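Local coordinates for protein transcriptional repressor, TetR family (Thermus thermophilus, PDB 3ANP) that represses transcription as a TetR-family regulator that controls fatty acid degradation and binds lauroyl-CoA, probably releasing its DNA in response, at residues Arg16-Leu21 against Glu54-Asp59; Thr30-Ile35 against Val41-Phe46; Leu103-Phe108 against Arg168-Thr173. One frame throughout, in Å; residues are numbered along the deposited sequence.

Contact 1: residues Arg16-Leu21 against Glu54-Asp59; sequences RAAMEL and EAVLLD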
loop_
_atom_site.group_PDB
_atom_site.type_symbol
_atom_site.label_atom_id
_atom_site.label_comp_id
_atom_site.label_asym_id
_atom_site.label_seq_id
_atom_site.Cartn_x
_atom_site.Cartn_y
_atom_site.Cartn_z
ATOM N N ARG A 16 -26.791 9.245 -7.809
ATOM C CA ARG A 16 -27.282 9.996 -6.660
ATOM C C ARG A 16 -28.042 9.121 -5.693
ATOM O O ARG A 16 -27.862 9.222 -4.467
ATOM C CB ARG A 16 -28.180 11.153 -7.111
ATOM C CG ARG A 16 -27.398 12.268 -7.779
ATOM C CD ARG A 16 -28.202 13.565 -7.834
ATOM N NE ARG A 16 -29.287 13.486 -8.800
ATOM C CZ ARG A 16 -30.570 13.337 -8.484
ATOM N NH1 ARG A 16 -30.942 13.256 -7.211
ATOM N NH2 ARG A 16 -31.477 13.252 -9.451
ATOM N N ALA A 17 -28.907 8.271 -6.240
ATOM C CA ALA A 17 -29.711 7.366 -5.423
ATOM C C ALA A 17 -28.818 6.446 -4.585
ATOM O O ALA A 17 -29.053 6.249 -3.393
ATOM C CB ALA A 17 -30.613 6.535 -6.314
ATOM N N ALA A 18 -27.795 5.882 -5.212
ATOM C CA ALA A 18 -26.885 4.990 -4.489
ATOM C C ALA A 18 -26.082 5.704 -3.401
ATOM O O ALA A 18 -25.927 5.181 -2.290
ATOM C CB ALA A 18 -25.916 4.291 -5.476
HETATM N N MSE A 19 -25.559 6.886 -3.714
HETATM C CA MSE A 19 -24.755 7.629 -2.748
HETATM C C MSE A 19 -25.563 7.973 -1.493
HETATM O O MSE A 19 -25.061 7.837 -0.374
HETATM C CB MSE A 19 -24.199 8.912 -3.385
HETATM C CG MSE A 19 -23.153 8.677 -4.480
HETATM SE SE MSE A 19 -21.588 7.699 -3.809
HETATM C CE MSE A 19 -21.042 8.926 -2.406
ATOM N N GLU A 20 -26.805 8.422 -1.682
ATOM C CA GLU A 20 -27.664 8.757 -0.550
ATOM C C GLU A 20 -27.892 7.514 0.330
ATOM O O GLU A 20 -27.763 7.580 1.562
ATOM C CB GLU A 20 -29.007 9.330 -1.043
ATOM C CG GLU A 20 -29.971 9.722 0.074
ATOM C CD GLU A 20 -29.546 10.978 0.848
ATOM O OE1 GLU A 20 -28.393 11.444 0.699
ATOM O OE2 GLU A 20 -30.376 11.503 1.622
ATOM N N LEU A 21 -28.205 6.377 -0.291
ATOM C CA LEU A 21 -28.416 5.139 0.469
ATOM C C LEU A 21 -27.127 4.730 1.173
ATOM O O LEU A 21 -27.164 4.324 2.333
ATOM C CB LEU A 21 -28.881 3.986 -0.454
ATOM C CG LEU A 21 -30.357 4.081 -0.859
ATOM C CD1 LEU A 21 -30.638 3.216 -2.073
ATOM C CD2 LEU A 21 -31.242 3.654 0.332
ATOM N N GLU A 54 -19.144 -1.241 -6.127
ATOM C CA GLU A 54 -17.941 -0.418 -5.973
ATOM C C GLU A 54 -17.716 0.538 -7.136
ATOM O O GLU A 54 -17.016 1.550 -6.999
ATOM C CB GLU A 54 -16.693 -1.299 -5.805
ATOM C CG GLU A 54 -16.593 -2.022 -4.477
ATOM C CD GLU A 54 -17.554 -3.189 -4.350
ATOM O OE1 GLU A 54 -18.135 -3.621 -5.369
ATOM O OE2 GLU A 54 -17.719 -3.682 -3.221
ATOM N N ALA A 55 -18.279 0.211 -8.297
ATOM C CA ALA A 55 -18.113 1.077 -9.449
ATOM C C ALA A 55 -18.752 2.438 -9.130
ATOM O O ALA A 55 -18.333 3.462 -9.660
ATOM C CB ALA A 55 -18.758 0.441 -10.705
ATOM N N VAL A 56 -19.766 2.450 -8.268
ATOM C CA VAL A 56 -20.387 3.726 -7.889
ATOM C C VAL A 56 -19.358 4.530 -7.087
ATOM O O VAL A 56 -19.136 5.718 -7.349
ATOM C CB VAL A 56 -21.662 3.529 -7.008
ATOM C CG1 VAL A 56 -22.164 4.884 -6.516
ATOM C CG2 VAL A 56 -22.776 2.832 -7.818
ATOM N N LEU A 57 -18.722 3.884 -6.112
ATOM C CA LEU A 57 -17.725 4.569 -5.291
ATOM C C LEU A 57 -16.551 5.072 -6.138
ATOM O O LEU A 57 -16.001 6.139 -5.872
ATOM C CB LEU A 57 -17.218 3.638 -4.185
ATOM C CG LEU A 57 -18.275 3.076 -3.228
ATOM C CD1 LEU A 57 -17.610 2.061 -2.291
ATOM C CD2 LEU A 57 -18.936 4.214 -2.422
ATOM N N LEU A 58 -16.161 4.317 -7.161
ATOM C CA LEU A 58 -15.060 4.765 -8.007
ATOM C C LEU A 58 -15.452 6.050 -8.716
ATOM O O LEU A 58 -14.633 6.944 -8.876
ATOM C CB LEU A 58 -14.690 3.709 -9.035
ATOM C CG LEU A 58 -14.071 2.446 -8.427
ATOM C CD1 LEU A 58 -13.771 1.476 -9.561
ATOM C CD2 LEU A 58 -12.795 2.785 -7.648
ATOM N N ASP A 59 -16.704 6.141 -9.153
ATOM C CA ASP A 59 -17.170 7.361 -9.812
ATOM C C ASP A 59 -17.017 8.547 -8.856
ATOM O O ASP A 59 -16.588 9.633 -9.263
ATOM C CB ASP A 59 -18.636 7.216 -10.233
ATOM C CG ASP A 59 -18.793 6.874 -11.716
ATOM O OD1 ASP A 59 -17.789 6.470 -12.350
ATOM O OD2 ASP A 59 -19.922 7.002 -12.244
#

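Contact 2: residues Thr30-Ile35 against Val41-Phe46; sequences TTATEI and VSRGTF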
loop_
_atom_site.group_PDB
_atom_site.type_symbol
_atom_site.label_atom_id
_atom_site.label_comp_id
_atom_site.label_asym_id
_atom_site.label_seq_id
_atom_site.Cartn_x
_atom_site.Cartn_y
_atom_site.Cartn_z
ATOM N N THR A 30 -26.391 -1.701 1.830
ATOM C CA THR A 30 -27.269 -1.312 0.731
ATOM C C THR A 30 -27.140 -2.262 -0.469
ATOM O O THR A 30 -26.040 -2.544 -0.927
ATOM C CB THR A 30 -26.938 0.131 0.290
ATOM O OG1 THR A 30 -27.218 1.034 1.370
ATOM C CG2 THR A 30 -27.756 0.524 -0.927
ATOM N N THR A 31 -28.267 -2.733 -0.995
ATOM C CA THR A 31 -28.234 -3.655 -2.124
ATOM C C THR A 31 -28.598 -3.035 -3.475
ATOM O O THR A 31 -29.182 -1.944 -3.562
ATOM C CB THR A 31 -29.182 -4.863 -1.885
ATOM O OG1 THR A 31 -30.534 -4.465 -2.147
ATOM C CG2 THR A 31 -29.062 -5.362 -0.429
ATOM N N ALA A 32 -28.255 -3.749 -4.538
ATOM C CA ALA A 32 -28.548 -3.284 -5.887
ATOM C C ALA A 32 -30.064 -3.096 -6.069
ATOM O O ALA A 32 -30.509 -2.178 -6.774
ATOM C CB ALA A 32 -27.991 -4.289 -6.919
ATOM N N THR A 33 -30.854 -3.945 -5.415
ATOM C CA THR A 33 -32.306 -3.843 -5.529
ATOM C C THR A 33 -32.840 -2.559 -4.865
ATOM O O THR A 33 -33.764 -1.933 -5.388
ATOM C CB THR A 33 -33.019 -5.094 -4.929
ATOM O OG1 THR A 33 -32.662 -6.259 -5.688
ATOM C CG2 THR A 33 -34.539 -4.932 -4.990
ATOM N N GLU A 34 -32.262 -2.167 -3.727
ATOM C CA GLU A 34 -32.685 -0.938 -3.044
ATOM C C GLU A 34 -32.312 0.275 -3.881
ATOM O O GLU A 34 -33.098 1.222 -4.000
ATOM C CB GLU A 34 -32.023 -0.809 -1.663
ATOM C CG GLU A 34 -32.479 -1.844 -0.655
ATOM C CD GLU A 34 -31.762 -1.710 0.684
ATOM O OE1 GLU A 34 -30.535 -1.472 0.682
ATOM O OE2 GLU A 34 -32.418 -1.864 1.738
ATOM N N ILE A 35 -31.101 0.259 -4.442
ATOM C CA ILE A 35 -30.649 1.351 -5.290
ATOM C C ILE A 35 -31.576 1.496 -6.497
ATOM O O ILE A 35 -32.024 2.603 -6.820
ATOM C CB ILE A 35 -29.188 1.120 -5.782
ATOM C CG1 ILE A 35 -28.213 1.249 -4.600
ATOM C CG2 ILE A 35 -28.818 2.142 -6.854
ATOM C CD1 ILE A 35 -26.776 0.901 -4.968
ATOM N N VAL A 41 -35.545 2.266 -11.448
ATOM C CA VAL A 41 -35.085 1.496 -12.605
ATOM C C VAL A 41 -35.113 0.045 -12.153
ATOM O O VAL A 41 -35.310 -0.221 -10.976
ATOM C CB VAL A 41 -33.645 1.879 -13.043
ATOM C CG1 VAL A 41 -33.617 3.346 -13.502
ATOM C CG2 VAL A 41 -32.654 1.649 -11.893
ATOM N N SER A 42 -34.940 -0.898 -13.072
ATOM C CA SER A 42 -34.940 -2.307 -12.671
ATOM C C SER A 42 -33.563 -2.670 -12.122
ATOM O O SER A 42 -32.593 -1.955 -12.352
ATOM C CB SER A 42 -35.233 -3.211 -13.871
ATOM O OG SER A 42 -34.146 -3.179 -14.779
ATOM N N ARG A 43 -33.485 -3.790 -11.408
ATOM C CA ARG A 43 -32.221 -4.256 -10.859
ATOM C C ARG A 43 -31.275 -4.499 -12.033
ATOM O O ARG A 43 -30.076 -4.204 -11.963
ATOM C CB ARG A 43 -32.443 -5.552 -10.068
ATOM C CG ARG A 43 -31.162 -6.178 -9.508
ATOM C CD ARG A 43 -31.427 -7.549 -8.910
ATOM N NE ARG A 43 -30.179 -8.231 -8.557
ATOM C CZ ARG A 43 -29.588 -8.148 -7.366
ATOM N NH1 ARG A 43 -30.132 -7.417 -6.405
ATOM N NH2 ARG A 43 -28.449 -8.795 -7.133
ATOM N N GLY A 44 -31.825 -5.024 -13.125
ATOM C CA GLY A 44 -31.021 -5.278 -14.306
ATOM C C GLY A 44 -30.431 -4.003 -14.896
ATOM O O GLY A 44 -29.299 -3.992 -15.374
ATOM N N THR A 45 -31.199 -2.920 -14.869
ATOM C CA THR A 45 -30.730 -1.641 -15.406
ATOM C C THR A 45 -29.622 -1.053 -14.519
ATOM O O THR A 45 -28.662 -0.462 -15.011
ATOM C CB THR A 45 -31.905 -0.643 -15.524
ATOM O OG1 THR A 45 -32.788 -1.098 -16.546
ATOM C CG2 THR A 45 -31.415 0.766 -15.872
ATOM N N PHE A 46 -29.753 -1.220 -13.212
ATOM C CA PHE A 46 -28.723 -0.728 -12.311
ATOM C C PHE A 46 -27.387 -1.372 -12.693
ATOM O O PHE A 46 -26.374 -0.688 -12.781
ATOM C CB PHE A 46 -29.021 -1.093 -10.861
ATOM C CG PHE A 46 -27.823 -0.944 -9.965
ATOM C CD1 PHE A 46 -27.413 0.321 -9.539
ATOM C CD2 PHE A 46 -27.037 -2.050 -9.642
ATOM C CE1 PHE A 46 -26.231 0.483 -8.810
ATOM C CE2 PHE A 46 -25.854 -1.902 -8.919
ATOM C CZ PHE A 46 -25.448 -0.634 -8.504
#

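Contact 3: residues Leu103-Phe108 against Arg168-Thr173; sequences LLLPMF and RWAAYT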
loop_
_atom_site.group_PDB
_atom_site.type_symbol
_atom_site.label_atom_id
_atom_site.label_comp_id
_atom_site.label_asym_id
_atom_site.label_seq_id
_atom_site.Cartn_x
_atom_site.Cartn_y
_atom_site.Cartn_z
ATOM N N LEU A 103 -17.255 5.815 3.177
ATOM C CA LEU A 103 -17.456 5.584 1.746
ATOM C C LEU A 103 -16.136 5.214 1.071
ATOM O O LEU A 103 -16.096 4.365 0.188
ATOM C CB LEU A 103 -18.001 6.837 1.049
ATOM C CG LEU A 103 -19.374 7.346 1.481
ATOM C CD1 LEU A 103 -19.632 8.717 0.859
ATOM C CD2 LEU A 103 -20.434 6.358 1.055
ATOM N N LEU A 104 -15.052 5.867 1.470
ATOM C CA LEU A 104 -13.769 5.593 0.845
ATOM C C LEU A 104 -13.148 4.254 1.225
ATOM O O LEU A 104 -12.405 3.671 0.432
ATOM C CB LEU A 104 -12.772 6.713 1.158
ATOM C CG LEU A 104 -13.162 8.114 0.687
ATOM C CD1 LEU A 104 -12.070 9.095 1.070
ATOM C CD2 LEU A 104 -13.376 8.112 -0.819
ATOM N N LEU A 105 -13.437 3.747 2.420
ATOM C CA LEU A 105 -12.806 2.471 2.800
ATOM C C LEU A 105 -13.142 1.331 1.813
ATOM O O LEU A 105 -12.235 0.706 1.267
ATOM C CB LEU A 105 -13.173 2.085 4.233
ATOM C CG LEU A 105 -12.503 0.830 4.811
ATOM C CD1 LEU A 105 -10.997 0.950 4.681
ATOM C CD2 LEU A 105 -12.898 0.663 6.273
ATOM N N PRO A 106 -14.438 1.056 1.560
ATOM C CA PRO A 106 -14.704 -0.034 0.610
ATOM C C PRO A 106 -14.153 0.274 -0.773
ATOM O O PRO A 106 -13.854 -0.625 -1.561
ATOM C CB PRO A 106 -16.232 -0.165 0.634
ATOM C CG PRO A 106 -16.703 1.185 1.137
ATOM C CD PRO A 106 -15.687 1.516 2.192
HETATM N N MSE A 107 -14.011 1.559 -1.071
HETATM C CA MSE A 107 -13.458 1.958 -2.346
HETATM C C MSE A 107 -11.972 1.573 -2.397
HETATM O O MSE A 107 -11.497 1.045 -3.405
HETATM C CB MSE A 107 -13.633 3.470 -2.553
HETATM C CG MSE A 107 -13.261 3.907 -3.952
HETATM SE SE MSE A 107 -13.061 5.813 -4.150
HETATM C CE MSE A 107 -11.397 6.016 -3.205
ATOM N N PHE A 108 -11.241 1.824 -1.308
ATOM C CA PHE A 108 -9.813 1.492 -1.251
ATOM C C PHE A 108 -9.567 -0.012 -1.449
ATOM O O PHE A 108 -8.589 -0.404 -2.079
ATOM C CB PHE A 108 -9.183 1.909 0.093
ATOM C CG PHE A 108 -9.090 3.407 0.312
ATOM C CD1 PHE A 108 -8.898 4.292 -0.758
ATOM C CD2 PHE A 108 -9.140 3.925 1.611
ATOM C CE1 PHE A 108 -8.752 5.673 -0.541
ATOM C CE2 PHE A 108 -8.995 5.304 1.839
ATOM C CZ PHE A 108 -8.801 6.175 0.762
ATOM N N ARG A 168 -4.997 1.877 6.068
ATOM C CA ARG A 168 -4.741 1.385 7.411
ATOM C C ARG A 168 -5.345 2.317 8.452
ATOM O O ARG A 168 -5.860 1.868 9.475
ATOM C CB ARG A 168 -3.242 1.203 7.636
ATOM C CG ARG A 168 -2.697 0.023 6.810
ATOM C CD ARG A 168 -1.182 -0.006 6.737
ATOM N NE ARG A 168 -0.566 -0.425 7.992
ATOM C CZ ARG A 168 0.745 -0.581 8.161
ATOM N NH1 ARG A 168 1.582 -0.352 7.152
ATOM N NH2 ARG A 168 1.219 -0.965 9.345
ATOM N N TRP A 169 -5.306 3.612 8.172
ATOM C CA TRP A 169 -5.881 4.586 9.087
ATOM C C TRP A 169 -7.376 4.330 9.232
ATOM O O TRP A 169 -7.894 4.221 10.345
ATOM C CB TRP A 169 -5.673 6.003 8.559
ATOM C CG TRP A 169 -6.358 7.060 9.403
ATOM C CD1 TRP A 169 -5.866 7.651 10.541
ATOM C CD2 TRP A 169 -7.664 7.605 9.204
ATOM N NE1 TRP A 169 -6.790 8.528 11.062
ATOM C CE2 TRP A 169 -7.903 8.523 10.265
ATOM C CE3 TRP A 169 -8.660 7.410 8.239
ATOM C CZ2 TRP A 169 -9.103 9.243 10.386
ATOM C CZ3 TRP A 169 -9.867 8.133 8.361
ATOM C CH2 TRP A 169 -10.070 9.037 9.433
ATOM N N ALA A 170 -8.059 4.238 8.093
ATOM C CA ALA A 170 -9.505 4.038 8.070
ATOM C C ALA A 170 -9.955 2.686 8.587
ATOM O O ALA A 170 -10.976 2.587 9.266
ATOM C CB ALA A 170 -10.047 4.264 6.634
ATOM N N ALA A 171 -9.193 1.644 8.282
ATOM C CA ALA A 171 -9.565 0.303 8.706
ATOM C C ALA A 171 -9.134 -0.106 10.112
ATOM O O ALA A 171 -9.810 -0.908 10.761
ATOM C CB ALA A 171 -9.020 -0.713 7.709
ATOM N N TYR A 172 -8.024 0.441 10.587
ATOM C CA TYR A 172 -7.505 0.025 11.889
ATOM C C TYR A 172 -7.232 1.082 12.949
ATOM O O TYR A 172 -7.348 0.791 14.130
ATOM C CB TYR A 172 -6.197 -0.751 11.687
ATOM C CG TYR A 172 -6.245 -1.765 10.568
ATOM C CD1 TYR A 172 -7.177 -2.806 10.587
ATOM C CD2 TYR A 172 -5.362 -1.686 9.494
ATOM C CE1 TYR A 172 -7.229 -3.744 9.564
ATOM C CE2 TYR A 172 -5.399 -2.620 8.459
ATOM C CZ TYR A 172 -6.341 -3.648 8.503
ATOM O OH TYR A 172 -6.401 -4.570 7.490
ATOM N N THR A 173 -6.846 2.291 12.548
ATOM C CA THR A 173 -6.494 3.316 13.529
ATOM C C THR A 173 -7.076 4.680 13.219
ATOM O O THR A 173 -6.341 5.662 13.093
ATOM C CB THR A 173 -4.962 3.480 13.608
ATOM O OG1 THR A 173 -4.470 3.961 12.351
ATOM C CG2 THR A 173 -4.291 2.160 13.923
#

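Contact 1: residues Arg16-Leu21 against Glu54-Asp59
Ala18, Met19 and Val56 form a small, buried and wholly apolar helix-to-helix contact, made where helix 3-25 passes the start of helix 54-77. No hydrogen bond joins the two segments, and they bury just 136 Å² between them. The backbones come closest at Ala18 and Val56, whose CA atoms are 7.4 Å apart, and both residues direct their CB atoms at the opposite helix. Val56 makes both contacts from its segment. Its CG1 branch, held anti to the backbone N (chi1 173°), touches two neighbours at once: the CB of Ala18 at 3.9 Å and the SE of Met19, also at 3.9 Å. The second branch stays beside its own backbone N, and its CG2 reaches Ala18 CB at 4.2 Å, so the alanine methyl faces the fork of the valine.

Met19, present as selenomethionine, comes in differently. Its CB does not point straight across; bends at chi2 (-60°) and chi3 (-58°) fold the chain over, and the selenium arrives alongside Val56, the two side chains running past each other in opposite senses. The fold of the chain also turns the CE methyl toward Leu103 of helix 101-110, so Met19 spans from one helix to another. The side chain of Met19 is about 11 Å from the bound lauroyl-CoA. Around this core, Phe15 and Phe22 of helix 3-25 pack on Val56, while Ile35 of helix 32-39 packs on Ala18.

Packing of the first long helix against the beginning of the helix that leads out of the DNA-binding region is characteristic of TetR-family repressors, where this junction connects the DNA-binding domain to the ligand-binding body.

Contact 2: residues Thr30-Ile35 against Val41-Phe46
The backbones draw together at Thr33 and Arg43, whose CA atoms are 5.3 Å apart, with each segment passing from an extended residue into the first turn of a helix. Those entries are capped: Ser42 OG accepts from Thr45 N at 3.0 Å, and Thr31 and Glu34 form a capping box in which each side chain takes the other's backbone N-H.

Arg43 leaves its helix with CG anti to the backbone N (chi1 177°) and its chain extended from CG to NE, which carries the guanidinium to the N-terminal turn of helix 32-39, beside Thr33. There NH1 donates to Thr33 OG1 at 2.9 Å; the hydroxyl lies 12° out of the guanidinium plane, but the bond is bent, at 143°. The CB of Ala32 sits over one face of the same group. Deeper in, the Phe46 ring is met obliquely by two residues: Ala32 CB is 3.7 Å from Phe46 CD2, and Ile35 CG2 is 3.5 Å from Phe46 CD1. The Ile35 CD1 methyl continues along the ring toward its CE1 and CZ atoms. With an alanine in place of Phe46, Ala32 CB and Ile35 CG2 would probably lose the ring they pack on, leaving a gap between helices 32-39 and 43-49.

Short helices 32-39 and 43-49, packed around a buried phenylalanine, match the predicted helix-turn-helix of the DNA-binding domain.

Contact 3: residues Leu103-Phe108 against Arg168-Thr173
Leu105 reaches from helix 101-110 to two alanines, Ala170 and Ala171, near the C-terminal end of helix 151-172. Its CB already points at them, and the CA atoms of Leu105 and Ala170 are 6.4 Å apart. CB and CG act as the stem: with CG anti to the backbone N (chi1 -175°), the branch is thrown outward, and contact begins only at the two methyls. CD1 is shared evenly, lying 4.0 Å from the CB of Ala170 and 4.0 Å from the CB of Ala171. CD2 lies instead against the backbone, 4.0 Å from the carbonyl O of Ala170 and 4.1 Å from the CA of Ala171. Both branches thus rest on the same pair of small residues, one on their methyls and one on their backbone, with no hydrogen bond across.

Helix-on-helix packing of this kind belongs to the all-helical C-terminal domain of TetR repressors, which here holds the lauroyl-CoA; the side chain of Leu105 is about 11 Å from that ligand. One turn along, Phe108 packs on Leu167, which Leu105 also touches, and on Tyr162, a residue of the acyl-CoA pocket. Helix 101-110 is kinked at Pro106, whose nitrogen makes no bond to the preceding turn.

Behind the alanines, the CB of Ala171 is sandwiched: Leu105 CD1 lies on one side and the Tyr172 ring on the other, with the methyl 3.8 Å above the centre of that ring. The same helix end also meets the second subunit, where Arg168 NH1 forms a salt bridge with Asp160 of that chain and Tyr172 OH is hydrogen-bonded to the carbonyl O of its Asn113.

How the contacts relate
From the N terminus, helix 3-25 supplies the first half of contact 1, and the chain then enters the two short helices that make contact 2. That contact closes a small loop of five residues between 30-35 and 41-46. It is nested inside the larger loop that contact 1 closes when 54-59 returns to 16-21. The two also touch, Leu21 packing on the backbone of 30-35, and all four segments belong to the probable DNA-binding region. Helix 54-77 then leads into the ligand-binding domain, where contact 3 closes in series across 59 intervening residues. Leu57 packs on Pro106 and Met107, bringing contact 1 against contact 3, whereas contacts 2 and 3 do not touch.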